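Long-range contacts in putative peptidase (Chlamydophila abortus, PDB 3CE2), which is a putative zinc metallopeptidase of the M3B family that probably cleaves small bioactive peptides as an oligopeptidase: residues A[26-31]-A[383-388]; A[220-225]-A[313-318]; A[228-233]-A[514-519]. All coordinates share one frame; numbering follows the deposited sequence.

Contact 1: residues A[26-31]-A[383-388]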
loop_
_atom_site.group_PDB
_atom_site.type_symbol
_atom_site.label_atom_id
_atom_site.label_comp_id
_atom_site.label_asym_id
_atom_site.label_seq_id
_atom_site.Cartn_x
_atom_site.Cartn_y
_atom_site.Cartn_z
ATOM N N ILE A 26 2.402 -16.016 20.856
ATOM C CA ILE A 26 3.528 -15.118 20.785
ATOM C C ILE A 26 4.650 -15.534 21.723
ATOM O O ILE A 26 5.625 -14.810 21.880
ATOM C CB ILE A 26 3.082 -13.706 21.159
ATOM C CG1 ILE A 26 2.485 -13.708 22.577
ATOM C CG2 ILE A 26 2.064 -13.177 20.129
ATOM C CD1 ILE A 26 2.354 -12.326 23.181
ATOM N N THR A 27 4.517 -16.692 22.358
ATOM C CA THR A 27 5.563 -17.188 23.259
ATOM C C THR A 27 6.907 -17.460 22.563
ATOM O O THR A 27 7.945 -17.208 23.159
ATOM C CB THR A 27 5.115 -18.439 24.066
ATOM O OG1 THR A 27 4.590 -19.422 23.170
ATOM C CG2 THR A 27 4.028 -18.084 25.076
ATOM N N PRO A 28 6.903 -17.962 21.300
ATOM C CA PRO A 28 8.192 -18.060 20.570
ATOM C C PRO A 28 9.028 -16.774 20.583
ATOM O O PRO A 28 10.248 -16.841 20.446
ATOM C CB PRO A 28 7.766 -18.398 19.142
ATOM C CG PRO A 28 6.474 -19.156 19.311
ATOM C CD PRO A 28 5.780 -18.487 20.491
ATOM N N LEU A 29 8.401 -15.616 20.749
ATOM C CA LEU A 29 9.165 -14.381 20.897
ATOM C C LEU A 29 9.708 -14.273 22.314
ATOM O O LEU A 29 10.922 -14.218 22.535
ATOM C CB LEU A 29 8.302 -13.171 20.586
ATOM C CG LEU A 29 8.203 -12.831 19.108
ATOM C CD1 LEU A 29 6.833 -12.349 18.804
ATOM C CD2 LEU A 29 9.201 -11.753 18.761
ATOM N N TYR A 30 8.787 -14.227 23.268
ATOM C CA TYR A 30 9.125 -14.237 24.668
ATOM C C TYR A 30 8.177 -15.131 25.421
ATOM O O TYR A 30 6.962 -15.084 25.217
ATOM C CB TYR A 30 9.073 -12.835 25.227
ATOM C CG TYR A 30 10.138 -11.950 24.640
ATOM C CD1 TYR A 30 11.440 -11.986 25.124
ATOM C CD2 TYR A 30 9.845 -11.097 23.588
ATOM C CE1 TYR A 30 12.420 -11.181 24.578
ATOM C CE2 TYR A 30 10.805 -10.289 23.035
ATOM C CZ TYR A 30 12.092 -10.331 23.523
ATOM O OH TYR A 30 13.048 -9.517 22.964
ATOM N N LEU A 31 8.742 -15.955 26.296
ATOM C CA LEU A 31 7.945 -16.816 27.167
ATOM C C LEU A 31 6.782 -16.070 27.819
ATOM O O LEU A 31 5.652 -16.552 27.822
ATOM C CB LEU A 31 8.833 -17.464 28.243
ATOM C CG LEU A 31 9.677 -18.644 27.747
ATOM C CD1 LEU A 31 10.656 -19.128 28.825
ATOM C CD2 LEU A 31 8.762 -19.787 27.235
ATOM N N HIS A 383 7.383 -16.110 13.385
ATOM C CA HIS A 383 6.566 -16.436 12.237
ATOM C C HIS A 383 5.668 -15.221 12.035
ATOM O O HIS A 383 5.733 -14.295 12.839
ATOM C CB HIS A 383 5.791 -17.753 12.397
ATOM C CG HIS A 383 5.280 -18.001 13.774
ATOM N ND1 HIS A 383 5.789 -18.992 14.585
ATOM C CD2 HIS A 383 4.292 -17.405 14.480
ATOM C CE1 HIS A 383 5.146 -18.988 15.738
ATOM N NE2 HIS A 383 4.227 -18.038 15.698
ATOM N N PRO A 384 4.898 -15.179 10.926
ATOM C CA PRO A 384 4.039 -14.014 10.730
ATOM C C PRO A 384 2.858 -14.072 11.701
ATOM O O PRO A 384 2.469 -15.145 12.158
ATOM C CB PRO A 384 3.558 -14.159 9.287
ATOM C CG PRO A 384 3.717 -15.599 8.961
ATOM C CD PRO A 384 4.782 -16.160 9.833
ATOM N N TYR A 385 2.317 -12.922 12.054
ATOM C CA TYR A 385 1.223 -12.899 12.985
ATOM C C TYR A 385 0.122 -12.161 12.292
ATOM O O TYR A 385 0.322 -11.079 11.731
ATOM C CB TYR A 385 1.640 -12.219 14.287
ATOM C CG TYR A 385 2.443 -13.120 15.203
ATOM C CD1 TYR A 385 1.850 -14.248 15.773
ATOM C CD2 TYR A 385 3.784 -12.846 15.514
ATOM C CE1 TYR A 385 2.565 -15.093 16.629
ATOM C CE2 TYR A 385 4.513 -13.686 16.367
ATOM C CZ TYR A 385 3.884 -14.812 16.922
ATOM O OH TYR A 385 4.541 -15.673 17.773
ATOM N N VAL A 386 -1.041 -12.779 12.268
ATOM C CA VAL A 386 -2.177 -12.168 11.620
ATOM C C VAL A 386 -3.198 -11.791 12.668
ATOM O O VAL A 386 -3.724 -12.666 13.379
ATOM C CB VAL A 386 -2.855 -13.150 10.683
ATOM C CG1 VAL A 386 -4.041 -12.492 10.040
ATOM C CG2 VAL A 386 -1.887 -13.605 9.659
ATOM N N LEU A 387 -3.483 -10.498 12.760
ATOM C CA LEU A 387 -4.615 -10.045 13.542
ATOM C C LEU A 387 -5.901 -9.932 12.710
ATOM O O LEU A 387 -5.992 -9.155 11.761
ATOM C CB LEU A 387 -4.297 -8.723 14.213
ATOM C CG LEU A 387 -5.433 -8.276 15.138
ATOM C CD1 LEU A 387 -4.872 -7.580 16.384
ATOM C CD2 LEU A 387 -6.455 -7.412 14.373
ATOM N N LEU A 388 -6.891 -10.724 13.089
ATOM C CA LEU A 388 -8.208 -10.727 12.464
ATOM C C LEU A 388 -9.296 -10.251 13.450
ATOM O O LEU A 388 -9.101 -10.247 14.686
ATOM C CB LEU A 388 -8.544 -12.162 12.020
ATOM C CG LEU A 388 -8.490 -12.670 10.571
ATOM C CD1 LEU A 388 -7.322 -12.153 9.807
ATOM C CD2 LEU A 388 -8.500 -14.194 10.517
#
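Tyr385 reaches out from strand 385-387 and points its ring end at the loop that precedes helix 33-42, where Ile26 and Leu29 meet it from the same side of its plane. This is the tight part of the contact. Ile26 lays its CG2 methyl over one face of the ring, 3.9 Å above the plane and shifted toward the rim. The line from CG2 to the ring centroid runs 23° off the normal, a CH-pi contact. The Ile26 chi1 of 59° puts CG2 anti to the carbonyl carbon and beside the backbone N, the branch that meets the ring. CG1 leads away from the strand. The Leu29 side chain runs toward that of Tyr385, and Leu29 CD1 meets Tyr385 CE2 at 3.6 Å, obliquely to the ring. A backbone bond from Leu29 N to Ile26 O, 3.1 Å, closes the turn between the two residues. Leu92 of helix 66-96 also touches Tyr385. The looser side lies at Pro28 and His383. Pro28 is exposed, and a single pair of atoms, Pro28 CG and His383 CE1, makes this contact at 3.8 Å. The imidazole has a second neighbour in Trp361, with which it stacks. The centre strand of a three-stranded mixed sheet is thereby joined to the N-terminal part of the chain. The Tyr385 side chain is about 11 Å from that of the zinc ligand His406. The chemistry is mostly apolar, with one polar fixture: a hydrogen bond to the carbonyl of Asp25 holds the hydroxyl end of the ring while Ile26 and Leu29 pack against it through carbon.

Contact 2: residues A[220-225]-A[313-318]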
loop_
_atom_site.group_PDB
_atom_site.type_symbol
_atom_site.label_atom_id
_atom_site.label_comp_id
_atom_site.label_asym_id
_atom_site.label_seq_id
_atom_site.Cartn_x
_atom_site.Cartn_y
_atom_site.Cartn_z
ATOM N N THR A 220 -28.332 1.376 -3.429
ATOM C CA THR A 220 -29.187 0.706 -4.355
ATOM C C THR A 220 -30.199 1.711 -4.895
ATOM O O THR A 220 -30.836 1.491 -5.918
ATOM C CB THR A 220 -29.853 -0.434 -3.599
ATOM O OG1 THR A 220 -29.667 -1.641 -4.332
ATOM C CG2 THR A 220 -31.342 -0.141 -3.242
ATOM N N ASP A 221 -30.299 2.846 -4.211
ATOM C CA ASP A 221 -31.221 3.907 -4.577
ATOM C C ASP A 221 -30.464 4.958 -5.390
ATOM O O ASP A 221 -29.644 5.714 -4.868
ATOM C CB ASP A 221 -31.813 4.491 -3.290
ATOM C CG ASP A 221 -32.829 5.601 -3.536
ATOM O OD1 ASP A 221 -32.666 6.398 -4.494
ATOM O OD2 ASP A 221 -33.784 5.685 -2.732
ATOM N N ARG A 222 -30.720 4.997 -6.685
ATOM C CA ARG A 222 -29.990 5.921 -7.537
ATOM C C ARG A 222 -30.062 7.375 -7.075
ATOM O O ARG A 222 -29.128 8.145 -7.296
ATOM C CB ARG A 222 -30.442 5.821 -8.987
ATOM C CG ARG A 222 -29.373 6.311 -9.943
ATOM C CD ARG A 222 -29.876 6.462 -11.351
ATOM N NE ARG A 222 -28.811 6.920 -12.236
ATOM C CZ ARG A 222 -28.998 7.292 -13.495
ATOM N NH1 ARG A 222 -30.217 7.258 -14.013
ATOM N NH2 ARG A 222 -27.978 7.704 -14.228
ATOM N N GLU A 223 -31.163 7.757 -6.441
ATOM C CA GLU A 223 -31.377 9.160 -6.082
ATOM C C GLU A 223 -30.437 9.579 -4.946
ATOM O O GLU A 223 -29.954 10.723 -4.902
ATOM C CB GLU A 223 -32.834 9.391 -5.670
ATOM C CG GLU A 223 -33.207 10.853 -5.442
ATOM C CD GLU A 223 -33.278 11.674 -6.740
ATOM O OE1 GLU A 223 -33.264 11.090 -7.857
ATOM O OE2 GLU A 223 -33.351 12.918 -6.635
ATOM N N LEU A 224 -30.208 8.637 -4.030
ATOM C CA LEU A 224 -29.249 8.772 -2.965
ATOM C C LEU A 224 -27.850 8.888 -3.560
ATOM O O LEU A 224 -27.091 9.784 -3.178
ATOM C CB LEU A 224 -29.335 7.558 -2.040
ATOM C CG LEU A 224 -28.755 7.661 -0.625
ATOM C CD1 LEU A 224 -29.363 8.840 0.082
ATOM C CD2 LEU A 224 -28.987 6.371 0.177
ATOM N N ARG A 225 -27.512 8.003 -4.504
ATOM C CA ARG A 225 -26.188 8.051 -5.118
ATOM C C ARG A 225 -26.001 9.411 -5.761
ATOM O O ARG A 225 -24.966 10.053 -5.613
ATOM C CB ARG A 225 -26.023 6.960 -6.170
ATOM C CG ARG A 225 -26.084 5.544 -5.633
ATOM C CD ARG A 225 -25.346 4.555 -6.539
ATOM N NE ARG A 225 -25.862 4.568 -7.913
ATOM C CZ ARG A 225 -26.885 3.835 -8.353
ATOM N NH1 ARG A 225 -27.521 3.010 -7.525
ATOM N NH2 ARG A 225 -27.275 3.941 -9.625
ATOM N N PHE A 313 -20.943 9.280 -13.158
ATOM C CA PHE A 313 -19.920 8.868 -12.216
ATOM C C PHE A 313 -20.521 8.282 -10.960
ATOM O O PHE A 313 -19.890 7.456 -10.316
ATOM C CB PHE A 313 -19.028 10.022 -11.835
ATOM C CG PHE A 313 -17.940 10.272 -12.796
ATOM C CD1 PHE A 313 -16.995 9.271 -13.064
ATOM C CD2 PHE A 313 -17.821 11.512 -13.408
ATOM C CE1 PHE A 313 -15.945 9.491 -13.944
ATOM C CE2 PHE A 313 -16.769 11.764 -14.305
ATOM C CZ PHE A 313 -15.824 10.748 -14.575
ATOM N N TYR A 314 -21.735 8.700 -10.604
ATOM C CA TYR A 314 -22.351 8.161 -9.399
ATOM C C TYR A 314 -23.033 6.835 -9.658
ATOM O O TYR A 314 -23.768 6.335 -8.814
ATOM C CB TYR A 314 -23.303 9.162 -8.749
ATOM C CG TYR A 314 -24.331 9.782 -9.666
ATOM C CD1 TYR A 314 -25.527 9.134 -9.949
ATOM C CD2 TYR A 314 -24.121 11.025 -10.219
ATOM C CE1 TYR A 314 -26.482 9.712 -10.776
ATOM C CE2 TYR A 314 -25.060 11.610 -11.044
ATOM C CZ TYR A 314 -26.239 10.936 -11.316
ATOM O OH TYR A 314 -27.168 11.511 -12.128
ATOM N N ASP A 315 -22.780 6.248 -10.818
ATOM C CA ASP A 315 -23.392 4.966 -11.118
ATOM C C ASP A 315 -22.352 3.878 -11.021
ATOM O O ASP A 315 -22.675 2.700 -10.826
ATOM C CB ASP A 315 -24.021 5.007 -12.500
ATOM C CG ASP A 315 -25.281 5.844 -12.519
ATOM O OD1 ASP A 315 -26.160 5.596 -11.648
ATOM O OD2 ASP A 315 -25.377 6.759 -13.372
ATOM N N VAL A 316 -21.100 4.314 -11.122
ATOM C CA VAL A 316 -19.926 3.455 -11.149
ATOM C C VAL A 316 -19.869 2.361 -10.063
ATOM O O VAL A 316 -19.371 1.270 -10.326
ATOM C CB VAL A 316 -18.652 4.320 -11.051
ATOM C CG1 VAL A 316 -17.453 3.465 -10.776
ATOM C CG2 VAL A 316 -18.462 5.180 -12.326
ATOM N N TYR A 317 -20.366 2.623 -8.856
ATOM C CA TYR A 317 -20.234 1.614 -7.801
ATOM C C TYR A 317 -21.560 0.986 -7.387
ATOM O O TYR A 317 -21.625 0.219 -6.432
ATOM C CB TYR A 317 -19.432 2.149 -6.596
ATOM C CG TYR A 317 -18.056 2.679 -6.989
ATOM C CD1 TYR A 317 -17.035 1.816 -7.392
ATOM C CD2 TYR A 317 -17.789 4.045 -6.982
ATOM C CE1 TYR A 317 -15.782 2.310 -7.773
ATOM C CE2 TYR A 317 -16.551 4.551 -7.359
ATOM C CZ TYR A 317 -15.548 3.687 -7.752
ATOM O OH TYR A 317 -14.317 4.209 -8.133
ATOM N N ALA A 318 -22.619 1.298 -8.124
ATOM C CA ALA A 318 -23.918 0.667 -7.911
ATOM C C ALA A 318 -23.779 -0.843 -8.031
ATOM O O ALA A 318 -23.013 -1.329 -8.864
ATOM C CB ALA A 318 -24.902 1.170 -8.934
#
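Arg225 and Arg222, one turn apart at the start of helix 222-237, both reach Asp315 in the loop 313-318. Arg225 CB lies 3.5 Å from Tyr314 O, and Arg225 CG is 4.0 Å from the same oxygen, which CD also passes. After a bend at chi3 (-57°), the guanidinium has Tyr314 O and Asp315 OD1 at its edge. Arg225 NE donates to Tyr314 O at 2.9 Å, in the carbonyl and guanidinium planes. The methyl of Ala318 lies over the centre of one guanidinium face, Ala318 CB to Arg225 CZ 3.4 Å, and Arg222 CA lies toward the rim of the other. At the tip, Arg225 NH2 donates to Asp315 OD1 at 2.8 Å in a nearly straight bond of 168°, and NH1 is bonded to Ser219 O. Arg222 is extended and grips the same carboxylate side-on. Arg222 NE meets Asp315 OD1 at 3.0 Å on the syn lone pair, with OD1 tilted from the guanidinium plane, and Arg222 NH2 meets Asp315 OD2 at 2.9 Å. The two planes are 43° apart, so the pairing is twisted. Asp315 OD1 accepts from both arginines, while OD2 also takes the backbone N of His312. This three-residue salt-bridge network would favour a charged carboxylate. It lies beside the zinc ion bound by Asp310 and His312, about 5 Å from the Arg222 side chain. Asp221 caps the helix, its OD1 accepting from Glu223 N. The type I turn from Asp315 to Ala318 lies against the first turn of helix 222-237, and Val316 and Ala318 also touch helix 292-306.

Contact 3: residues A[228-233]-A[514-519]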
loop_
_atom_site.group_PDB
_atom_site.type_symbol
_atom_site.label_atom_id
_atom_site.label_comp_id
_atom_site.label_asym_id
_atom_site.label_seq_id
_atom_site.Cartn_x
_atom_site.Cartn_y
_atom_site.Cartn_z
ATOM N N SER A 228 -25.986 12.599 -3.258
ATOM C CA SER A 228 -24.784 12.451 -2.463
ATOM C C SER A 228 -23.543 12.896 -3.234
ATOM O O SER A 228 -22.790 13.771 -2.795
ATOM C CB SER A 228 -24.656 10.995 -2.061
ATOM O OG SER A 228 -23.508 10.827 -1.283
ATOM N N TYR A 229 -23.341 12.301 -4.404
ATOM C CA TYR A 229 -22.292 12.749 -5.321
ATOM C C TYR A 229 -22.364 14.250 -5.619
ATOM O O TYR A 229 -21.367 14.957 -5.499
ATOM C CB TYR A 229 -22.362 11.936 -6.621
ATOM C CG TYR A 229 -21.457 12.434 -7.715
ATOM C CD1 TYR A 229 -20.111 12.064 -7.748
ATOM C CD2 TYR A 229 -21.938 13.294 -8.710
ATOM C CE1 TYR A 229 -19.256 12.529 -8.755
ATOM C CE2 TYR A 229 -21.093 13.763 -9.722
ATOM C CZ TYR A 229 -19.754 13.373 -9.731
ATOM O OH TYR A 229 -18.912 13.821 -10.710
ATOM N N LEU A 230 -23.535 14.746 -6.013
ATOM C CA LEU A 230 -23.673 16.165 -6.334
ATOM C C LEU A 230 -23.406 17.043 -5.120
ATOM O O LEU A 230 -22.820 18.122 -5.240
ATOM C CB LEU A 230 -25.055 16.474 -6.911
ATOM C CG LEU A 230 -25.388 15.865 -8.278
ATOM C CD1 LEU A 230 -26.804 16.205 -8.663
ATOM C CD2 LEU A 230 -24.434 16.347 -9.347
ATOM N N ALA A 231 -23.820 16.609 -3.936
ATOM C CA ALA A 231 -23.557 17.468 -2.775
ATOM C C ALA A 231 -22.060 17.492 -2.475
ATOM O O ALA A 231 -21.501 18.547 -2.145
ATOM C CB ALA A 231 -24.360 17.042 -1.561
ATOM N N GLN A 232 -21.396 16.340 -2.609
ATOM C CA GLN A 232 -19.956 16.338 -2.442
ATOM C C GLN A 232 -19.288 17.309 -3.406
ATOM O O GLN A 232 -18.404 18.047 -3.006
ATOM C CB GLN A 232 -19.362 14.943 -2.538
ATOM C CG GLN A 232 -19.660 14.070 -1.335
ATOM C CD GLN A 232 -19.404 14.772 0.021
ATOM O OE1 GLN A 232 -20.203 15.613 0.488
ATOM N NE2 GLN A 232 -18.297 14.393 0.669
ATOM N N CYS A 233 -19.718 17.356 -4.662
ATOM C CA CYS A 233 -19.082 18.297 -5.580
ATOM C C CYS A 233 -19.296 19.737 -5.136
ATOM O O CYS A 233 -18.380 20.553 -5.192
ATOM C CB CYS A 233 -19.600 18.125 -6.996
ATOM S SG CYS A 233 -19.097 16.605 -7.810
ATOM N N THR A 514 -21.569 10.213 -18.700
ATOM C CA THR A 514 -22.153 11.522 -18.854
ATOM C C THR A 514 -21.704 12.378 -17.666
ATOM O O THR A 514 -21.920 12.009 -16.516
ATOM C CB THR A 514 -23.670 11.407 -18.858
ATOM O OG1 THR A 514 -24.078 10.585 -19.963
ATOM C CG2 THR A 514 -24.344 12.811 -18.895
ATOM N N PHE A 515 -21.071 13.505 -17.944
ATOM C CA PHE A 515 -20.555 14.357 -16.885
ATOM C C PHE A 515 -21.637 15.173 -16.225
ATOM O O PHE A 515 -22.624 15.500 -16.850
ATOM C CB PHE A 515 -19.466 15.287 -17.418
ATOM C CG PHE A 515 -18.259 14.563 -17.900
ATOM C CD1 PHE A 515 -18.099 13.206 -17.630
ATOM C CD2 PHE A 515 -17.264 15.222 -18.596
ATOM C CE1 PHE A 515 -16.981 12.501 -18.061
ATOM C CE2 PHE A 515 -16.128 14.520 -19.040
ATOM C CZ PHE A 515 -16.003 13.144 -18.765
ATOM N N ASP A 516 -21.466 15.468 -14.942
ATOM C CA ASP A 516 -22.317 16.439 -14.289
ATOM C C ASP A 516 -21.565 17.751 -14.286
ATOM O O ASP A 516 -20.397 17.782 -14.643
ATOM C CB ASP A 516 -22.692 15.988 -12.894
ATOM C CG ASP A 516 -23.655 14.831 -12.910
ATOM O OD1 ASP A 516 -24.895 15.063 -12.824
ATOM O OD2 ASP A 516 -23.173 13.684 -13.018
ATOM N N VAL A 517 -22.223 18.844 -13.925
ATOM C CA VAL A 517 -21.607 20.169 -14.106
ATOM C C VAL A 517 -20.387 20.390 -13.213
ATOM O O VAL A 517 -19.533 21.185 -13.543
ATOM C CB VAL A 517 -22.636 21.328 -13.942
ATOM C CG1 VAL A 517 -23.696 21.223 -14.994
ATOM C CG2 VAL A 517 -23.318 21.263 -12.572
ATOM N N LEU A 518 -20.292 19.681 -12.091
ATOM C CA LEU A 518 -19.164 19.890 -11.191
ATOM C C LEU A 518 -18.212 18.712 -11.126
ATOM O O LEU A 518 -17.319 18.649 -10.275
ATOM C CB LEU A 518 -19.677 20.255 -9.807
ATOM C CG LEU A 518 -20.330 21.645 -9.892
ATOM C CD1 LEU A 518 -20.893 22.096 -8.557
ATOM C CD2 LEU A 518 -19.363 22.724 -10.492
ATOM N N SER A 519 -18.392 17.774 -12.039
ATOM C CA SER A 519 -17.654 16.518 -11.982
ATOM C C SER A 519 -16.159 16.734 -11.978
ATOM O O SER A 519 -15.405 15.951 -11.404
ATOM C CB SER A 519 -18.042 15.623 -13.147
ATOM O OG SER A 519 -19.343 15.135 -12.924
#
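The Tyr229 side chain leaves helix 222-237 with CG anti to the backbone N, chi1 172°, and this carries its hydroxyl out to Ser519. On the loop side, the Ser519 chi1 of -72° sets OG anti to the carbonyl carbon, where it faces the phenol. The two oxygens, Tyr229 OH and Ser519 OG, are hydrogen-bonded at 2.6 Å, and either may donate. OG lies at the edge of the Tyr229 ring, in its plane. Ser519 OG also accepts from Asp516 N at 2.9 Å, with an N-H...O angle of 148°. Ser519 therefore links the tyrosine to the start of its own turn. Glu522 OE2 is a second partner of the Tyr229 hydroxyl.

Asp516 to Ser519 form a type I beta turn, laid against one side of the helix in the M3 peptidase part of the chain. The turn meets the helix through Tyr229, Leu230 and Cys233, which lie on one helical face. The Leu230 CD2 methyl sits 3.7 Å from Asp516 OD1, and the two side chains cross at about a right angle. The other carboxylate oxygen, Asp516 OD2, is 3.9 Å from Tyr229 CE2. The ring and carboxylate planes are well turned from each other. OD2 is also hydrogen-bonded to ND1 of His312, a zinc ligand, so Asp516 is a second-shell residue that would orient the imidazole and probably polarise it. The Asp516 side chain is about 6 Å from the zinc ion. One turn along the helix, Cys233 CB packs against Leu518 CB at 3.5 Å. The Cys233 sulfur lies over one face of the Tyr229 ring, 3.8 Å above the plane and toward the rim. Leu518 also touches Glu234 and His237, farther along the helix.

How the contacts relate
Contacts 2 and 3 are neighbours, with centres 12 Å apart. Both use helix 222-237, contact 2 at its first turn and contact 3 farther along. They touch directly: Tyr314 of contact 2 packs on Tyr229 and Asp516 of contact 3. Together they bring loops 313-318 and 514-519 to one helix, beside the zinc ion held by Asp310 and His312. Contact 1 lies 43 Å from contact 2 and 48 Å from contact 3, centre to centre, and joins the N-terminal loop to strand 385-387. In chain order the segments are 26-31, 220-225, 228-233, 313-318, 383-388 and 514-519. Contact 3 thus crosses both others, and distant parts of the chain are interleaved.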